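Local coordinates for protein QdtA (Thermoanaerobacterium thermosaccharolyticum, PDB 4ZU5) that is a cupin-superfamily protein with a WxcM-like domain, a beta sandwich that binds thymidine, at residues Val5-Phe10 / Pro85-Tyr90; Val59-Asn64 / Leu109-Glu114; Ser66-Leu71 / Ile79-Asp84. All blocks are in the same frame, centred on the assembly; numbering follows the deposited sequence.

Contact 1 of 3, residues Val5-Phe10 / Pro85-Tyr90; sequences VALIKF and PSVGLY
At one border of a five-stranded antiparallel sheet, strand 5-9, outermost of its sheet within this chain, runs alongside strand 87-91, with Leu7 set against Leu89 and Lys9 against Val87 as non-hydrogen-bonded pairs. The backbones are zipped by bonds at Ala6-Tyr90 and Ile8-Gly88. In the latter pair Ile8 N reaches Gly88 O over 2.7 Å, almost straight at 174°, and Gly88 N returns a bond to Ile8 O. Beyond the strand, Phe10 N still bonds to Ser86 O at 2.7 Å, so the pairing continues one step into the loops.

On the face carrying Leu7 and Leu89, CD2 of Leu7 lies between two partners, 3.8 Å from Val87 CG1 and 3.9 Å from Leu89 CD1. Leu89 CD1 also meets Val5 CG1 at 3.7 Å. Val5 and Leu89 reach the other sheet of the cupin sandwich, resting on Leu71 and Ile69 respectively, whereas Leu7 and Lys9 are exposed. On the other face the terminal CD1 of Ile8 approaches Tyr90 CB, while the Tyr90 ring offers its edge to the backbone of Val5 and Ala6 and its OH bonds to His57.

The Lys9 chain, bent at chi2 (80°) and again at chi4, curls back so that NZ reaches Ser86 OG at 3.1 Å and also Phe10 O; Ser86 OG is shared with Asp84. The Phe10 ring comes obliquely to the backbone at Gly88, its CE1 3.6 Å from Gly88 N, and packs against Thr21 and Ile23 as well as Tyr38 of the second subunit.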
ATOM      1  N   VAL A   5      -7.291   1.533 -19.192  1.00 32.34           N
ATOM      2  CA  VAL A   5      -7.816   1.529 -17.840  1.00 32.83           C
ATOM      3  C   VAL A   5      -8.546   0.235 -17.559  1.00 34.58           C
ATOM      4  O   VAL A   5      -9.217  -0.272 -18.450  1.00 36.13           O
ATOM      5  CB  VAL A   5      -8.770   2.740 -17.667  1.00 35.45           C
ATOM      6  CG1 VAL A   5      -9.443   2.723 -16.306  1.00 38.60           C
ATOM      7  CG2 VAL A   5      -7.972   4.016 -17.798  1.00 36.03           C
ATOM      8  N   ALA A   6      -8.496  -0.275 -16.324  1.00 31.85           N
ATOM      9  CA  ALA A   6      -9.278  -1.445 -15.942  1.00 31.83           C
ATOM     10  C   ALA A   6      -9.493  -1.429 -14.451  1.00 30.92           C
ATOM     11  O   ALA A   6      -8.690  -0.887 -13.704  1.00 30.81           O
ATOM     12  CB  ALA A   6      -8.617  -2.762 -16.293  1.00 33.25           C
ATOM     13  N   LEU A   7     -10.552  -2.121 -14.085  1.00 33.52           N
ATOM     14  CA  LEU A   7     -10.781  -2.540 -12.717  1.00 30.42           C
ATOM     15  C   LEU A   7     -10.276  -3.933 -12.513  1.00 29.55           C
ATOM     16  O   LEU A   7     -10.722  -4.910 -13.150  1.00 30.25           O
ATOM     17  CB  LEU A   7     -12.259  -2.430 -12.385  1.00 31.78           C
ATOM     18  CG  LEU A   7     -12.707  -0.985 -12.301  1.00 35.91           C
ATOM     19  CD1 LEU A   7     -14.232  -1.008 -12.308  1.00 39.51           C
ATOM     20  CD2 LEU A   7     -12.206  -0.246 -11.081  1.00 37.60           C
ATOM     21  N   ILE A   8      -9.445  -4.071 -11.500  1.00 31.28           N
ATOM     22  CA  ILE A   8      -8.853  -5.331 -11.167  1.00 32.90           C
ATOM     23  C   ILE A   8      -9.346  -5.804  -9.806  1.00 31.00           C
ATOM     24  O   ILE A   8      -9.422  -5.016  -8.866  1.00 33.95           O
ATOM     25  CB  ILE A   8      -7.344  -5.183 -11.088  1.00 33.23           C
ATOM     26  CG1 ILE A   8      -6.738  -5.016 -12.473  1.00 37.75           C
ATOM     27  CG2 ILE A   8      -6.743  -6.461 -10.515  1.00 34.95           C
ATOM     28  CD1 ILE A   8      -5.242  -4.737 -12.278  1.00 39.25           C
ATOM     29  N   LYS A   9      -9.704  -7.066  -9.714  1.00 32.16           N
ATOM     30  CA  LYS A   9     -10.274  -7.582  -8.486  1.00 32.10           C
ATOM     31  C   LYS A   9      -9.234  -8.415  -7.792  1.00 31.97           C
ATOM     32  O   LYS A   9      -8.593  -9.270  -8.373  1.00 33.79           O
ATOM     33  CB  LYS A   9     -11.563  -8.395  -8.762  1.00 35.60           C
ATOM     34  CG  LYS A   9     -12.230  -9.009  -7.528  1.00 37.43           C
ATOM     35  CD  LYS A   9     -13.034  -7.921  -6.834  1.00 39.38           C
ATOM     36  CE  LYS A   9     -13.888  -8.461  -5.710  1.00 43.95           C
ATOM     37  NZ  LYS A   9     -12.994  -8.925  -4.643  1.00 47.58           N
ATOM     38  N   PHE A  10      -9.040  -8.132  -6.516  1.00 28.04           N
ATOM     39  CA  PHE A  10      -8.112  -8.853  -5.674  1.00 30.06           C
ATOM     40  C   PHE A  10      -8.874  -9.807  -4.748  1.00 30.99           C
ATOM     41  O   PHE A  10     -10.079  -9.677  -4.588  1.00 34.01           O
ATOM     42  CB  PHE A  10      -7.295  -7.827  -4.864  1.00 29.46           C
ATOM     43  CG  PHE A  10      -6.535  -6.861  -5.721  1.00 26.61           C
ATOM     44  CD1 PHE A  10      -6.679  -5.493  -5.551  1.00 28.98           C
ATOM     45  CD2 PHE A  10      -5.694  -7.310  -6.703  1.00 26.23           C
ATOM     46  CE1 PHE A  10      -5.973  -4.591  -6.338  1.00 29.76           C
ATOM     47  CE2 PHE A  10      -5.002  -6.430  -7.523  1.00 28.03           C
ATOM     48  CZ  PHE A  10      -5.139  -5.069  -7.345  1.00 29.23           C
ATOM     49  N   PRO A  85     -11.527  -1.891  -0.747  1.00 30.97           N
ATOM     50  CA  PRO A  85     -10.108  -2.205  -0.768  1.00 33.21           C
ATOM     51  C   PRO A  85      -9.693  -3.400  -1.654  1.00 33.37           C
ATOM     52  O   PRO A  85      -8.504  -3.558  -1.938  1.00 35.42           O
ATOM     53  CB  PRO A  85      -9.790  -2.469   0.712  1.00 30.15           C
ATOM     54  CG  PRO A  85     -10.842  -1.713   1.478  1.00 33.80           C
ATOM     55  CD  PRO A  85     -12.081  -1.785   0.612  1.00 31.21           C
ATOM     56  N   SER A  86     -10.626  -4.260  -2.075  1.00 32.69           N
ATOM     57  CA  SER A  86     -10.262  -5.415  -2.906  1.00 31.07           C
ATOM     58  C   SER A  86     -10.369  -5.163  -4.373  1.00 29.79           C
ATOM     59  O   SER A  86     -10.294  -6.128  -5.160  1.00 31.94           O
ATOM     60  CB  SER A  86     -11.168  -6.608  -2.592  1.00 35.74           C
ATOM     61  OG  SER A  86     -12.516  -6.328  -2.942  1.00 36.95           O
ATOM     62  N   VAL A  87     -10.559  -3.915  -4.748  1.00 28.85           N
ATOM     63  CA  VAL A  87     -10.650  -3.507  -6.164  1.00 32.55           C
ATOM     64  C   VAL A  87      -9.597  -2.445  -6.476  1.00 32.31           C
ATOM     65  O   VAL A  87      -9.495  -1.416  -5.803  1.00 34.67           O
ATOM     66  CB  VAL A  87     -12.040  -2.962  -6.505  1.00 34.03           C
ATOM     67  CG1 VAL A  87     -12.101  -2.329  -7.884  1.00 37.21           C
ATOM     68  CG2 VAL A  87     -13.062  -4.086  -6.382  1.00 37.24           C
ATOM     69  N   GLY A  88      -8.789  -2.702  -7.500  1.00 29.92           N
ATOM     70  CA  GLY A  88      -7.801  -1.730  -7.948  1.00 28.13           C
ATOM     71  C   GLY A  88      -8.165  -1.140  -9.299  1.00 29.47           C
ATOM     72  O   GLY A  88      -8.755  -1.839 -10.153  1.00 31.92           O
ATOM     73  N   LEU A  89      -7.729   0.093  -9.508  1.00 27.58           N
ATOM     74  CA  LEU A  89      -7.914   0.780 -10.788  1.00 28.76           C
ATOM     75  C   LEU A  89      -6.556   0.843 -11.451  1.00 26.43           C
ATOM     76  O   LEU A  89      -5.669   1.605 -11.060  1.00 24.71           O
ATOM     77  CB  LEU A  89      -8.533   2.167 -10.590  1.00 30.51           C
ATOM     78  CG  LEU A  89      -8.740   3.006 -11.855  1.00 30.17           C
ATOM     79  CD1 LEU A  89      -9.854   2.376 -12.644  1.00 32.28           C
ATOM     80  CD2 LEU A  89      -9.107   4.411 -11.431  1.00 32.16           C
ATOM     81  N   TYR A  90      -6.424   0.053 -12.503  1.00 27.41           N
ATOM     82  CA  TYR A  90      -5.230   0.088 -13.342  1.00 28.79           C
ATOM     83  C   TYR A  90      -5.340   1.223 -14.305  1.00 28.54           C
ATOM     84  O   TYR A  90      -6.353   1.384 -15.004  1.00 28.50           O
ATOM     85  CB  TYR A  90      -5.139  -1.187 -14.173  1.00 28.49           C
ATOM     86  CG  TYR A  90      -4.106  -1.149 -15.286  1.00 31.28           C
ATOM     87  CD1 TYR A  90      -2.752  -1.144 -15.022  1.00 31.29           C
ATOM     88  CD2 TYR A  90      -4.489  -1.012 -16.600  1.00 34.10           C
ATOM     89  CE1 TYR A  90      -1.825  -0.981 -16.052  1.00 30.66           C
ATOM     90  CE2 TYR A  90      -3.573  -0.876 -17.625  1.00 33.62           C
ATOM     91  CZ  TYR A  90      -2.229  -0.894 -17.355  1.00 31.80           C
ATOM     92  OH  TYR A  90      -1.346  -0.766 -18.440  1.00 33.14           O
TER

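Contact 2 of 3, residues Val59-Asn64 / Leu109-Glu114; sequences VLICLN and LVLASE
Ile61 and Leu109 run alongside one another in the same direction and bring Ile61 CD1 to 4.0 Å from Leu109 CD2. The same Ile61 methyl also touches Leu111 CD1, so this one tip bridges two leucines that stand two residues apart on strand 107-112. It gets there because chi1 of -44° sets CG1 across from the carbonyl carbon, with chi2 at 147° turning CD1 toward the neighbouring strand. Leu63 adds a further layer from beyond Ile61: its CD1 comes obliquely against both CB and CD2 of Leu109, 4.0 Å from the latter. The opposite face of the sheet carries a smaller contact, in which Leu60 and Val110 extend abreast with Leu60 CG 4.0 Å from Val110 CG2. All of these side chains are buried, and the packing is wholly apolar.

Behind them, a regular antiparallel ladder fixes the register. Ile61 and Leu109 exchange two backbone bonds, the shorter from Leu109 N to Ile61 O at 2.7 Å. Val59 and Leu111 form the second such pair, Val59 N to Leu111 O and Leu111 N to Val59 O, each 3.0 Å, and Leu60 and Val110 sit between as the non-hydrogen-bonded pair.

Further out, Ile23 of strand 18-24 packs on Ile61 and Leu111, and Tyr38 of the second subunit lies on Ile61, Leu63 and Leu109, placing this face at the dimer contact. Leu60 turns instead to Leu82 of strand 76-82 in the other sheet of the sandwich. Within its own sheet, the pair is flanked by strand 87-91 beside 58-64 and by strand 35-40 beside 107-112.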
ATOM      1  N   VAL A  59      -1.609   1.144 -10.337  1.00 27.27           N
ATOM      2  CA  VAL A  59      -2.876   0.671  -9.829  1.00 26.43           C
ATOM      3  C   VAL A  59      -3.221   1.504  -8.622  1.00 28.58           C
ATOM      4  O   VAL A  59      -2.456   1.592  -7.693  1.00 27.74           O
ATOM      5  CB  VAL A  59      -2.784  -0.811  -9.475  1.00 25.67           C
ATOM      6  CG1 VAL A  59      -4.003  -1.322  -8.737  1.00 25.61           C
ATOM      7  CG2 VAL A  59      -2.610  -1.630 -10.762  1.00 23.58           C
ATOM      8  N   LEU A  60      -4.422   2.045  -8.621  1.00 28.20           N
ATOM      9  CA  LEU A  60      -4.911   2.840  -7.505  1.00 28.28           C
ATOM     10  C   LEU A  60      -5.894   2.023  -6.681  1.00 28.14           C
ATOM     11  O   LEU A  60      -6.767   1.326  -7.225  1.00 29.19           O
ATOM     12  CB  LEU A  60      -5.624   4.105  -8.020  1.00 28.21           C
ATOM     13  CG  LEU A  60      -4.798   5.318  -8.455  1.00 31.32           C
ATOM     14  CD1 LEU A  60      -3.718   4.964  -9.477  1.00 30.51           C
ATOM     15  CD2 LEU A  60      -5.658   6.432  -9.032  1.00 32.32           C
ATOM     16  N   ILE A  61      -5.826   2.146  -5.369  1.00 26.82           N
ATOM     17  CA  ILE A  61      -6.738   1.391  -4.481  1.00 31.44           C
ATOM     18  C   ILE A  61      -7.127   2.243  -3.290  1.00 32.25           C
ATOM     19  O   ILE A  61      -6.266   2.843  -2.640  1.00 31.72           O
ATOM     20  CB  ILE A  61      -6.065   0.094  -3.913  1.00 33.61           C
ATOM     21  CG1 ILE A  61      -5.301  -0.642  -5.006  1.00 34.60           C
ATOM     22  CG2 ILE A  61      -7.074  -0.832  -3.229  1.00 30.52           C
ATOM     23  CD1 ILE A  61      -4.068  -1.353  -4.508  1.00 37.03           C
ATOM     24  N   CYS A  62      -8.421   2.281  -2.993  1.00 31.66           N
ATOM     25  CA  CYS A  62      -8.912   3.066  -1.853  1.00 30.03           C
ATOM     26  C   CYS A  62      -9.137   2.146  -0.681  1.00 28.85           C
ATOM     27  O   CYS A  62      -9.950   1.214  -0.774  1.00 27.56           O
ATOM     28  CB  CYS A  62     -10.188   3.779  -2.244  1.00 31.85           C
ATOM     29  SG  CYS A  62     -10.861   4.589  -0.772  1.00 32.40           S
ATOM     30  N   LEU A  63      -8.268   2.250   0.338  1.00 29.76           N
ATOM     31  CA  LEU A  63      -8.145   1.259   1.401  1.00 29.19           C
ATOM     32  C   LEU A  63      -9.129   1.567   2.538  1.00 33.00           C
ATOM     33  O   LEU A  63      -9.398   0.720   3.365  1.00 33.15           O
ATOM     34  CB  LEU A  63      -6.705   1.220   1.963  1.00 31.56           C
ATOM     35  CG  LEU A  63      -5.662   0.801   0.911  1.00 31.26           C
ATOM     36  CD1 LEU A  63      -4.324   0.509   1.573  1.00 32.71           C
ATOM     37  CD2 LEU A  63      -6.103  -0.423   0.147  1.00 32.83           C
ATOM     38  N   ASN A  64      -9.673   2.777   2.525  1.00 33.12           N
ATOM     39  CA  ASN A  64     -10.631   3.193   3.544  1.00 32.71           C
ATOM     40  C   ASN A  64     -11.376   4.413   2.995  1.00 34.12           C
ATOM     41  O   ASN A  64     -10.806   5.259   2.280  1.00 35.43           O
ATOM     42  CB  ASN A  64      -9.937   3.611   4.827  1.00 35.09           C
ATOM     43  CG  ASN A  64     -10.927   3.796   5.959  1.00 37.25           C
ATOM     44  OD1 ASN A  64     -11.746   2.914   6.272  1.00 36.05           O
ATOM     45  ND2 ASN A  64     -10.871   4.963   6.554  1.00 36.57           N
ATOM     46  N   LEU A 109      -4.018   4.292  -2.031  1.00 30.23           N
ATOM     47  CA  LEU A 109      -2.730   3.657  -2.225  1.00 27.14           C
ATOM     48  C   LEU A 109      -2.477   3.552  -3.723  1.00 27.08           C
ATOM     49  O   LEU A 109      -3.384   3.213  -4.479  1.00 27.62           O
ATOM     50  CB  LEU A 109      -2.771   2.252  -1.648  1.00 28.75           C
ATOM     51  CG  LEU A 109      -1.553   1.391  -1.928  1.00 27.29           C
ATOM     52  CD1 LEU A 109      -0.389   1.995  -1.140  1.00 29.94           C
ATOM     53  CD2 LEU A 109      -1.817  -0.026  -1.452  1.00 28.14           C
ATOM     54  N   VAL A 110      -1.253   3.830  -4.135  1.00 26.78           N
ATOM     55  CA  VAL A 110      -0.893   3.675  -5.524  1.00 26.87           C
ATOM     56  C   VAL A 110       0.313   2.750  -5.590  1.00 27.20           C
ATOM     57  O   VAL A 110       1.273   2.953  -4.887  1.00 26.07           O
ATOM     58  CB  VAL A 110      -0.553   5.040  -6.146  1.00 27.00           C
ATOM     59  CG1 VAL A 110      -0.131   4.919  -7.620  1.00 29.62           C
ATOM     60  CG2 VAL A 110      -1.750   5.997  -5.943  1.00 30.81           C
ATOM     61  N   LEU A 111       0.232   1.730  -6.434  1.00 28.11           N
ATOM     62  CA  LEU A 111       1.348   0.885  -6.785  1.00 29.05           C
ATOM     63  C   LEU A 111       1.837   1.274  -8.183  1.00 31.02           C
ATOM     64  O   LEU A 111       1.036   1.503  -9.063  1.00 28.18           O
ATOM     65  CB  LEU A 111       0.920  -0.577  -6.829  1.00 28.40           C
ATOM     66  CG  LEU A 111       0.027  -1.038  -5.682  1.00 32.71           C
ATOM     67  CD1 LEU A 111      -0.463  -2.474  -5.878  1.00 32.26           C
ATOM     68  CD2 LEU A 111       0.667  -0.838  -4.335  1.00 33.44           C
ATOM     69  N   ALA A 112       3.141   1.377  -8.395  1.00 28.53           N
ATOM     70  CA  ALA A 112       3.720   1.975  -9.580  1.00 27.41           C
ATOM     71  C   ALA A 112       4.797   1.068 -10.109  1.00 31.46           C
ATOM     72  O   ALA A 112       5.559   0.492  -9.326  1.00 30.26           O
ATOM     73  CB  ALA A 112       4.314   3.339  -9.258  1.00 27.77           C
ATOM     74  N   SER A 113       4.852   0.973 -11.431  1.00 32.19           N
ATOM     75  CA  SER A 113       5.778   0.088 -12.159  1.00 31.64           C
ATOM     76  C   SER A 113       7.225   0.627 -12.309  1.00 32.85           C
ATOM     77  O   SER A 113       8.096  -0.122 -12.738  1.00 32.79           O
ATOM     78  CB  SER A 113       5.227  -0.232 -13.562  1.00 33.00           C
ATOM     79  OG  SER A 113       5.313   0.864 -14.451  1.00 30.95           O
ATOM     80  N   GLU A 114       7.457   1.880 -11.968  1.00 32.47           N
ATOM     81  CA  GLU A 114       8.787   2.443 -12.022  1.00 34.66           C
ATOM     82  C   GLU A 114       9.069   3.368 -10.894  1.00 31.93           C
ATOM     83  O   GLU A 114       8.194   3.964 -10.296  1.00 32.56           O
ATOM     84  CB  GLU A 114       8.985   3.237 -13.314  1.00 34.78           C
ATOM     85  CG  GLU A 114       8.784   2.430 -14.568  1.00 36.64           C
ATOM     86  CD  GLU A 114       9.847   1.377 -14.798  1.00 39.94           C
ATOM     87  OE1 GLU A 114      10.892   1.350 -14.084  1.00 46.71           O
ATOM     88  OE2 GLU A 114       9.587   0.577 -15.719  1.00 42.43           O
TER

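Contact 3 of 3, residues Ser66-Leu71 / Ile79-Asp84; sequences SVKIRL and IIELND
Lys68 and Ile79 cross at an angle on the outward face of the strand pair, the Ile79 CD1 methyl set against the aliphatic part of the lysine. Ile79 CD1 lies 3.4 Å from Lys68 CB, tighter than usual for two carbons, so the exact placement of this methyl is doubtful. Farther along the same chain, Lys68 CE and NZ approach the carboxylate of Glu81; the ion pair from Lys68 NZ to Glu81 OE1 is long at 3.8 Å, and Asp101 is the stronger partner of the amine. Glu81 OE2 accepts a bond from Asn83 ND2 at 3.2 Å that arrives from above the carboxylate plane.

These residues belong to the beta hairpin of strands 67-73 and 76-82, the latter an outermost strand of its sheet, within this chain, in the cupin sandwich. Two hydrogen-bonded pairs, Val67-Leu82 and Ile69-Ile80, join its arms; the bond from Ile69 N to Ile80 O is 2.8 Å long.

On the inward face Ile69 crosses Leu82, its CG1 3.8 Å from Leu82 CD1, while Leu71 CD1 meets Ile80 CG1 at 3.7 Å. Toward the facing sheet, Val67 and Leu82 pack on Cys62, and Leu71 on Ile91.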
ATOM      1  N   SER A  66     -13.864   6.543   0.622  1.00 39.14           N
ATOM      2  CA  SER A  66     -14.164   6.642  -0.784  1.00 35.23           C
ATOM      3  C   SER A  66     -13.520   7.868  -1.401  1.00 32.16           C
ATOM      4  O   SER A  66     -13.236   8.869  -0.716  1.00 36.50           O
ATOM      5  CB  SER A  66     -15.697   6.681  -0.928  1.00 41.32           C
ATOM      6  OG  SER A  66     -16.021   7.756  -1.778  1.00 47.88           O
ATOM      7  N   VAL A  67     -13.226   7.778  -2.711  1.00 32.30           N
ATOM      8  CA  VAL A  67     -12.593   8.814  -3.480  1.00 33.23           C
ATOM      9  C   VAL A  67     -12.994   8.584  -4.942  1.00 34.25           C
ATOM     10  O   VAL A  67     -13.193   7.447  -5.381  1.00 35.20           O
ATOM     11  CB  VAL A  67     -11.046   8.836  -3.362  1.00 36.49           C
ATOM     12  CG1 VAL A  67     -10.453   7.484  -3.781  1.00 39.20           C
ATOM     13  CG2 VAL A  67     -10.423   9.952  -4.177  1.00 39.18           C
ATOM     14  N   LYS A  68     -13.107   9.683  -5.659  1.00 34.20           N
ATOM     15  CA  LYS A  68     -13.503   9.683  -7.055  1.00 34.29           C
ATOM     16  C   LYS A  68     -12.338  10.017  -7.955  1.00 32.76           C
ATOM     17  O   LYS A  68     -11.574  10.991  -7.751  1.00 32.76           O
ATOM     18  CB  LYS A  68     -14.678  10.679  -7.241  1.00 38.36           C
ATOM     19  CG  LYS A  68     -16.020  10.151  -6.745  1.00 41.21           C
ATOM     20  CD  LYS A  68     -17.118  11.188  -6.938  1.00 44.76           C
ATOM     21  CE  LYS A  68     -18.365  10.812  -6.177  1.00 46.12           C
ATOM     22  NZ  LYS A  68     -18.165  11.122  -4.744  1.00 46.35           N
ATOM     23  N   ILE A  69     -12.176   9.191  -8.996  1.00 32.64           N
ATOM     24  CA  ILE A  69     -11.086   9.368  -9.910  1.00 32.99           C
ATOM     25  C   ILE A  69     -11.686   9.784 -11.235  1.00 31.82           C
ATOM     26  O   ILE A  69     -12.492   9.043 -11.811  1.00 33.80           O
ATOM     27  CB  ILE A  69     -10.298   8.069 -10.207  1.00 31.42           C
ATOM     28  CG1 ILE A  69      -9.961   7.289  -8.954  1.00 35.59           C
ATOM     29  CG2 ILE A  69      -9.080   8.404 -11.038  1.00 34.39           C
ATOM     30  CD1 ILE A  69      -9.330   8.101  -7.854  1.00 34.96           C
ATOM     31  N   ARG A  70     -11.309  10.968 -11.684  1.00 33.39           N
ATOM     32  CA  ARG A  70     -11.720  11.444 -13.012  1.00 35.59           C
ATOM     33  C   ARG A  70     -10.625  11.057 -13.987  1.00 32.36           C
ATOM     34  O   ARG A  70      -9.502  11.512 -13.871  1.00 35.25           O
ATOM     35  CB  ARG A  70     -11.938  12.965 -13.001  1.00 37.16           C
ATOM     36  CG  ARG A  70     -12.126  13.632 -14.363  1.00 42.38           C
ATOM     37  CD  ARG A  70     -12.354  15.164 -14.270  1.00 43.36           C
ATOM     38  NE  ARG A  70     -13.489  15.520 -13.417  1.00 44.60           N
ATOM     39  CZ  ARG A  70     -13.405  16.070 -12.210  1.00 41.45           C
ATOM     40  NH1 ARG A  70     -12.243  16.369 -11.652  1.00 44.54           N
ATOM     41  NH2 ARG A  70     -14.499  16.272 -11.520  1.00 44.63           N
ATOM     42  N   LEU A  71     -10.970  10.196 -14.944  1.00 33.09           N
ATOM     43  CA  LEU A  71     -10.071   9.731 -15.958  1.00 33.65           C
ATOM     44  C   LEU A  71     -10.466  10.379 -17.272  1.00 35.33           C
ATOM     45  O   LEU A  71     -11.645  10.412 -17.636  1.00 37.21           O
ATOM     46  CB  LEU A  71     -10.178   8.214 -16.144  1.00 36.62           C
ATOM     47  CG  LEU A  71     -10.041   7.447 -14.831  1.00 39.11           C
ATOM     48  CD1 LEU A  71     -10.619   6.042 -14.953  1.00 45.10           C
ATOM     49  CD2 LEU A  71      -8.582   7.417 -14.481  1.00 37.16           C
ATOM     50  N   ILE A  79     -15.813   8.946 -14.609  1.00 37.23           N
ATOM     51  CA  ILE A  79     -15.454   9.115 -13.234  1.00 40.07           C
ATOM     52  C   ILE A  79     -15.751   7.806 -12.513  1.00 37.30           C
ATOM     53  O   ILE A  79     -16.815   7.211 -12.634  1.00 38.48           O
ATOM     54  CB  ILE A  79     -15.968  10.463 -12.654  1.00 45.18           C
ATOM     55  CG1 ILE A  79     -16.948  10.241 -11.557  1.00 48.06           C
ATOM     56  CG2 ILE A  79     -16.415  11.490 -13.674  1.00 45.49           C
ATOM     57  CD1 ILE A  79     -16.149  10.179 -10.282  1.00 49.28           C
ATOM     58  N   ILE A  80     -14.749   7.272 -11.841  1.00 34.66           N
ATOM     59  CA  ILE A  80     -14.866   6.018 -11.140  1.00 35.43           C
ATOM     60  C   ILE A  80     -14.738   6.282  -9.648  1.00 36.39           C
ATOM     61  O   ILE A  80     -13.773   6.942  -9.231  1.00 33.77           O
ATOM     62  CB  ILE A  80     -13.654   5.137 -11.493  1.00 39.77           C
ATOM     63  CG1 ILE A  80     -13.525   4.986 -13.011  1.00 43.37           C
ATOM     64  CG2 ILE A  80     -13.788   3.798 -10.795  1.00 42.69           C
ATOM     65  CD1 ILE A  80     -14.562   4.060 -13.571  1.00 46.33           C
ATOM     66  N   GLU A  81     -15.679   5.764  -8.869  1.00 36.50           N
ATOM     67  CA  GLU A  81     -15.578   5.826  -7.424  1.00 36.09           C
ATOM     68  C   GLU A  81     -14.959   4.575  -6.855  1.00 33.08           C
ATOM     69  O   GLU A  81     -15.410   3.457  -7.105  1.00 33.50           O
ATOM     70  CB  GLU A  81     -16.940   6.046  -6.773  1.00 39.11           C
ATOM     71  CG  GLU A  81     -16.819   6.292  -5.293  1.00 42.62           C
ATOM     72  CD  GLU A  81     -18.155   6.551  -4.644  1.00 45.18           C
ATOM     73  OE1 GLU A  81     -18.893   7.397  -5.152  1.00 53.51           O
ATOM     74  OE2 GLU A  81     -18.435   5.912  -3.641  1.00 44.42           O
ATOM     75  N   LEU A  82     -13.892   4.779  -6.103  1.00 32.39           N
ATOM     76  CA  LEU A  82     -13.209   3.697  -5.445  1.00 32.35           C
ATOM     77  C   LEU A  82     -13.553   3.716  -3.975  1.00 30.92           C
ATOM     78  O   LEU A  82     -13.419   4.765  -3.334  1.00 37.11           O
ATOM     79  CB  LEU A  82     -11.689   3.854  -5.589  1.00 31.40           C
ATOM     80  CG  LEU A  82     -11.144   3.823  -7.010  1.00 32.91           C
ATOM     81  CD1 LEU A  82      -9.654   4.065  -7.039  1.00 35.21           C
ATOM     82  CD2 LEU A  82     -11.450   2.444  -7.614  1.00 34.81           C
ATOM     83  N   ASN A  83     -13.979   2.559  -3.485  1.00 33.51           N
ATOM     84  CA  ASN A  83     -14.526   2.431  -2.144  1.00 38.34           C
ATOM     85  C   ASN A  83     -14.480   1.036  -1.627  1.00 38.12           C
ATOM     86  O   ASN A  83     -15.082   0.756  -0.599  1.00 36.49           O
ATOM     87  CB  ASN A  83     -15.988   2.876  -2.170  1.00 43.22           C
ATOM     88  CG  ASN A  83     -16.804   2.093  -3.178  1.00 44.97           C
ATOM     89  OD1 ASN A  83     -16.515   0.928  -3.492  1.00 46.44           O
ATOM     90  ND2 ASN A  83     -17.822   2.742  -3.714  1.00 52.81           N
ATOM     91  N   ASP A  84     -13.755   0.172  -2.322  1.00 34.08           N
ATOM     92  CA  ASP A  84     -13.591  -1.190  -1.918  1.00 35.79           C
ATOM     93  C   ASP A  84     -12.092  -1.494  -1.891  1.00 33.26           C
ATOM     94  O   ASP A  84     -11.487  -1.535  -2.919  1.00 33.77           O
ATOM     95  CB  ASP A  84     -14.343  -2.041  -2.957  1.00 35.68           C
ATOM     96  CG  ASP A  84     -14.387  -3.499  -2.631  1.00 34.13           C
ATOM     97  OD1 ASP A  84     -13.531  -4.044  -1.902  1.00 34.38           O
ATOM     98  OD2 ASP A  84     -15.289  -4.188  -3.146  1.00 36.72           O
TER

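From the N terminus, strand 5-9 waits for residues 85-90, so contact 1 closes a long loop of 74 residues. Strand 58-64 comes next and finds its partner only at 109-114; contact 2 therefore opens inside contact 1 and closes beyond it, and the two cross. The short hairpin of contact 3 falls within both loops. Contacts 1 and 2 share one sheet, where strands 87-91 and 58-64 are neighbours, with Leu89 N probably bonded to Leu60 O. Contact 3 lies in the other sheet, and residues of 66-71 and 79-84 pack on both other contacts, Leu82 CD2 for instance meeting Leu89 CB, which ties the two halves of the sandwich together.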